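Local coordinates for glideosome-associated protein 50 (Plasmodium falciparum 3D7, PDB 3TGH) that is a component of the glideosome, the complex of parasite gliding motility and host cell invasion, and may help assemble and attach it to the inner membrane complex, at residues R83-N88 with F156-V161; W176-S181 with A323-E328. All coordinates share one frame; numbering follows the deposited sequence.

Contact 1 (R83-N88 with F156-V161); sequences RDWTGN and FIDTWV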
# COMPACT_ATOMS: atom_id res chain seq x y z
N ARG A 83 12.57 6.93 2.58
CA ARG A 83 12.81 8.31 2.14
C ARG A 83 12.05 9.33 3.00
O ARG A 83 12.52 10.45 3.19
CB ARG A 83 12.41 8.50 0.68
CG ARG A 83 13.09 7.56 -0.32
CD ARG A 83 14.61 7.69 -0.35
NE ARG A 83 15.04 8.99 -0.84
CZ ARG A 83 16.27 9.28 -1.27
NH1 ARG A 83 17.23 8.35 -1.28
NH2 ARG A 83 16.55 10.51 -1.68
N ASP A 84 10.89 8.94 3.52
CA ASP A 84 10.10 9.83 4.37
C ASP A 84 10.71 9.98 5.78
O ASP A 84 10.63 11.06 6.41
CB ASP A 84 8.68 9.29 4.48
CG ASP A 84 7.99 9.20 3.12
OD1 ASP A 84 7.81 10.25 2.46
OD2 ASP A 84 7.63 8.07 2.71
N TRP A 85 11.28 8.89 6.28
CA TRP A 85 11.88 8.86 7.62
C TRP A 85 13.15 9.69 7.79
O TRP A 85 13.54 9.99 8.93
CB TRP A 85 12.14 7.41 8.04
CG TRP A 85 10.94 6.72 8.59
CD1 TRP A 85 10.16 5.79 7.97
CD2 TRP A 85 10.38 6.90 9.91
NE1 TRP A 85 9.14 5.39 8.81
CE2 TRP A 85 9.26 6.05 10.00
CE3 TRP A 85 10.72 7.69 11.01
CZ2 TRP A 85 8.46 5.97 11.16
CZ3 TRP A 85 9.93 7.61 12.17
CH2 TRP A 85 8.82 6.76 12.23
N THR A 86 13.80 10.07 6.69
CA THR A 86 14.98 10.92 6.76
C THR A 86 14.60 12.40 6.82
O THR A 86 15.47 13.25 6.99
CB THR A 86 15.95 10.64 5.59
OG1 THR A 86 15.29 10.87 4.34
CG2 THR A 86 16.45 9.21 5.64
N GLY A 87 13.31 12.72 6.70
CA GLY A 87 12.82 14.09 6.85
C GLY A 87 11.89 14.22 8.04
O GLY A 87 12.03 13.52 9.03
N ASN A 88 10.93 15.14 7.93
CA ASN A 88 9.97 15.38 9.02
C ASN A 88 8.83 14.37 8.92
O ASN A 88 7.76 14.65 8.37
CB ASN A 88 9.46 16.83 8.95
CG ASN A 88 8.77 17.28 10.23
OD1 ASN A 88 8.21 16.47 10.96
ND2 ASN A 88 8.82 18.58 10.50
N PHE A 156 -1.86 -1.91 6.83
CA PHE A 156 -0.79 -0.99 6.44
C PHE A 156 0.35 -1.10 7.43
O PHE A 156 0.17 -0.92 8.63
CB PHE A 156 -1.32 0.45 6.36
CG PHE A 156 -2.41 0.63 5.34
CD1 PHE A 156 -3.73 0.35 5.66
CD2 PHE A 156 -2.10 1.02 4.04
CE1 PHE A 156 -4.75 0.49 4.70
CE2 PHE A 156 -3.09 1.16 3.09
CZ PHE A 156 -4.43 0.87 3.42
N ILE A 157 1.54 -1.39 6.91
CA ILE A 157 2.72 -1.59 7.75
C ILE A 157 3.81 -0.58 7.45
O ILE A 157 3.91 -0.07 6.33
CB ILE A 157 3.29 -3.04 7.63
CG1 ILE A 157 3.70 -3.37 6.19
CG2 ILE A 157 2.27 -4.06 8.09
CD1 ILE A 157 4.41 -4.74 6.06
N ASP A 158 4.63 -0.30 8.46
CA ASP A 158 5.82 0.49 8.30
C ASP A 158 7.00 -0.46 8.37
O ASP A 158 7.38 -0.92 9.45
CB ASP A 158 5.95 1.57 9.36
CG ASP A 158 7.07 2.53 9.05
OD1 ASP A 158 8.21 2.07 8.89
OD2 ASP A 158 6.81 3.73 8.91
N THR A 159 7.59 -0.74 7.21
CA THR A 159 8.65 -1.72 7.15
C THR A 159 9.96 -1.25 7.79
O THR A 159 10.82 -2.08 8.10
CB THR A 159 8.89 -2.23 5.72
OG1 THR A 159 9.02 -1.13 4.82
CG2 THR A 159 7.73 -3.11 5.26
N TRP A 160 10.14 0.05 7.99
CA TRP A 160 11.32 0.53 8.70
C TRP A 160 11.16 0.34 10.21
O TRP A 160 12.09 -0.10 10.88
CB TRP A 160 11.68 1.97 8.35
CG TRP A 160 13.00 2.32 8.93
CD1 TRP A 160 14.20 1.70 8.65
CD2 TRP A 160 13.29 3.31 9.92
NE1 TRP A 160 15.20 2.25 9.41
CE2 TRP A 160 14.68 3.25 10.18
CE3 TRP A 160 12.52 4.27 10.59
CZ2 TRP A 160 15.30 4.09 11.11
CZ3 TRP A 160 13.14 5.11 11.49
CH2 TRP A 160 14.52 5.02 11.75
N VAL A 161 9.97 0.66 10.73
CA VAL A 161 9.66 0.38 12.15
C VAL A 161 9.84 -1.10 12.50
O VAL A 161 10.33 -1.42 13.59
CB VAL A 161 8.22 0.81 12.51
CG1 VAL A 161 7.88 0.40 13.94
CG2 VAL A 161 8.07 2.32 12.34
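In this calcineurin-like metallophosphoesterase fold, the loop that follows strand 148-156 meets the end of the short helix 82-85 near the metal sites: the side chain of Val161 is about 5 Å from that of His172, which binds a metal cation, and that of Trp160 about 9 Å from a bound cobalt ion. The indole of Trp85 makes every side-chain contact from the helix side, and three side chains of 156-161 touch it. At the edge, in the ring plane, Trp85 NE1 donates to Asp158 OD2 over 2.9 Å with an N-H...O angle of 154°, using the syn lone pair of that oxygen. Over one face comes Trp160: its CE3 lies 3.5 Å from Trp85 CD2, displaced toward the rim. The pair is oblique, with planes inclined at 51° and the five-membered ring of Trp85 centred 4.8 Å from the six-membered ring of Trp160. Trp160 reaches this face because its CG is anti to the backbone N (chi1 -171°). Val161 adds a lighter contact, CG2 to Trp85 CZ2 at 3.9 Å.

The other carboxylate oxygen serves its own loop. Asp158 OD1 accepts from Val161 N, three residues on, at 2.9 Å, which makes an Asx motif; the bond from Trp160 N is weak. Val161 O in turn accepts from His172 ND1. Three N-H donors thus hold the rotation of the buried Asp158 carboxylate and tie the loop turn to the indole edge.

Contact 2 (W176-S181 with A323-E328); sequences WNDLKS and ALPNVE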
# COMPACT_ATOMS: atom_id res chain seq x y z
N TRP A 176 4.97 -4.95 15.64
CA TRP A 176 4.91 -6.37 15.31
C TRP A 176 3.68 -7.03 15.97
O TRP A 176 2.98 -7.81 15.33
CB TRP A 176 6.19 -7.10 15.75
CG TRP A 176 7.29 -7.06 14.72
CD1 TRP A 176 8.46 -6.35 14.78
CD2 TRP A 176 7.32 -7.76 13.47
NE1 TRP A 176 9.21 -6.56 13.65
CE2 TRP A 176 8.53 -7.43 12.83
CE3 TRP A 176 6.43 -8.63 12.83
CZ2 TRP A 176 8.88 -7.95 11.58
CZ3 TRP A 176 6.77 -9.14 11.59
CH2 TRP A 176 7.99 -8.79 10.97
N ASN A 177 3.43 -6.72 17.23
CA ASN A 177 2.31 -7.32 17.96
C ASN A 177 0.96 -6.86 17.38
O ASN A 177 0.03 -7.65 17.26
CB ASN A 177 2.39 -7.02 19.46
CG ASN A 177 3.51 -7.80 20.15
OD1 ASN A 177 3.84 -8.91 19.74
ND2 ASN A 177 4.08 -7.21 21.19
N ASP A 178 0.87 -5.59 17.01
CA ASP A 178 -0.35 -5.09 16.35
C ASP A 178 -0.59 -5.81 15.01
O ASP A 178 -1.71 -6.21 14.70
CB ASP A 178 -0.27 -3.58 16.14
CG ASP A 178 -0.46 -2.79 17.44
OD1 ASP A 178 -0.73 -3.40 18.49
OD2 ASP A 178 -0.34 -1.55 17.40
N LEU A 179 0.47 -5.98 14.22
CA LEU A 179 0.39 -6.71 12.96
C LEU A 179 -0.16 -8.12 13.17
O LEU A 179 -1.05 -8.56 12.44
CB LEU A 179 1.78 -6.79 12.30
CG LEU A 179 1.90 -6.78 10.77
CD1 LEU A 179 3.14 -7.58 10.32
CD2 LEU A 179 0.66 -7.21 10.01
N LYS A 180 0.37 -8.82 14.18
CA LYS A 180 -0.10 -10.16 14.51
C LYS A 180 -1.58 -10.17 14.89
O LYS A 180 -2.32 -11.06 14.48
CB LYS A 180 0.75 -10.79 15.61
CG LYS A 180 2.17 -11.13 15.16
CD LYS A 180 3.06 -11.57 16.33
CE LYS A 180 4.45 -11.97 15.85
NZ LYS A 180 5.39 -12.30 16.98
N SER A 181 -1.99 -9.17 15.67
CA SER A 181 -3.39 -9.02 16.07
C SER A 181 -4.28 -8.75 14.86
O SER A 181 -5.31 -9.38 14.70
CB SER A 181 -3.54 -7.90 17.09
OG SER A 181 -2.83 -8.21 18.28
N ALA A 323 -11.12 -7.46 18.98
CA ALA A 323 -9.74 -7.89 19.26
C ALA A 323 -8.70 -7.11 18.47
O ALA A 323 -7.49 -7.31 18.65
CB ALA A 323 -9.59 -9.38 18.98
N LEU A 324 -9.14 -6.22 17.57
CA LEU A 324 -8.20 -5.40 16.81
C LEU A 324 -7.49 -4.42 17.74
O LEU A 324 -8.06 -3.96 18.72
CB LEU A 324 -8.91 -4.62 15.70
CG LEU A 324 -9.35 -5.37 14.44
CD1 LEU A 324 -10.35 -4.50 13.66
CD2 LEU A 324 -8.16 -5.76 13.57
N PRO A 325 -6.22 -4.10 17.43
CA PRO A 325 -5.51 -3.12 18.24
C PRO A 325 -6.05 -1.72 17.99
O PRO A 325 -6.49 -1.42 16.87
CB PRO A 325 -4.07 -3.24 17.76
CG PRO A 325 -4.18 -3.74 16.37
CD PRO A 325 -5.37 -4.63 16.34
N ASN A 326 -6.01 -0.87 19.01
CA ASN A 326 -6.43 0.52 18.87
C ASN A 326 -5.51 1.23 17.89
O ASN A 326 -4.30 0.99 17.88
CB ASN A 326 -6.43 1.24 20.22
CG ASN A 326 -7.49 0.72 21.16
OD1 ASN A 326 -8.16 -0.27 20.86
ND2 ASN A 326 -7.66 1.38 22.30
N VAL A 327 -6.07 2.09 17.04
CA VAL A 327 -5.26 2.87 16.12
C VAL A 327 -4.98 4.20 16.78
O VAL A 327 -5.84 5.09 16.82
CB VAL A 327 -5.95 3.05 14.75
CG1 VAL A 327 -5.16 4.03 13.87
CG2 VAL A 327 -6.08 1.70 14.05
N GLU A 328 -3.79 4.32 17.37
CA GLU A 328 -3.39 5.55 18.03
C GLU A 328 -2.14 6.09 17.35
O GLU A 328 -1.24 5.31 17.03
CB GLU A 328 -3.08 5.29 19.51
CG GLU A 328 -4.25 4.72 20.33
CD GLU A 328 -5.31 5.76 20.69
OE1 GLU A 328 -5.14 6.95 20.37
OE2 GLU A 328 -6.33 5.37 21.30
O HOH W 1 -2.69 -0.45 15.76
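The flat carboxylate of Asp178 carries Pro325 over one face: Pro325 CB stands about 3.4 Å from the carboxylate plane, and its shortest approach, to Asp178 OD1, is also 3.4 Å. A bridging water lies on this same side, well out of the plane, near OD2. In this metallophosphoesterase fold the irregular segment after helix 317-321 packs across helix 169-189. The proline presents its CB and CG atoms to the acid, with Pro325 CG 3.9 Å from Asp178 CB, while the neighbouring ring carbon CD meets Ser181 CB at 3.8 Å. One pyrrolidine ring thus rests on two positions three residues apart, hence on the same side of the helix, and Leu324 to Asn326 run extended, with polyproline II backbone angles.

Asp178 CG lies beside the backbone N and anti to the carbonyl carbon: chi1 -73° sets the carboxylate beside the proline, and chi2 near zero (-5°) sets the turn of its plane. The proline carbons bring no donor, and the charge has partners beyond the two segments: OD2 forms a salt bridge with Lys174 NZ and accepts from Trp127 NE1. The side chains of Leu324 and Val327 reach strand 128-136, so the segment touches both the helix and that strand. The polar link across the contact is the water, which donates to Asp178 OD2 at 3.1 Å and to Asn326 O at 3.0 Å.

In the fold
Contact 1 is mostly buried, with its centre about 13 Å from the centre of the chain; contact 2 lies farther out, about 18 Å away, and is only partly buried. They cover similar areas, 191 and 183 Å², by different chemistry: indole surfaces and a direct bond to a carboxylate in the first, proline carbons and a water bridge in the second. Each includes an aspartate that accepts from a tryptophan, although the donor to Asp178 comes from beyond its two segments. Helix 169-189 relates the two: it supplies 176-181, bears His172, and packs on the loop of contact 1 where Leu179 CG lies 3.8 Å from Ile157 CG2.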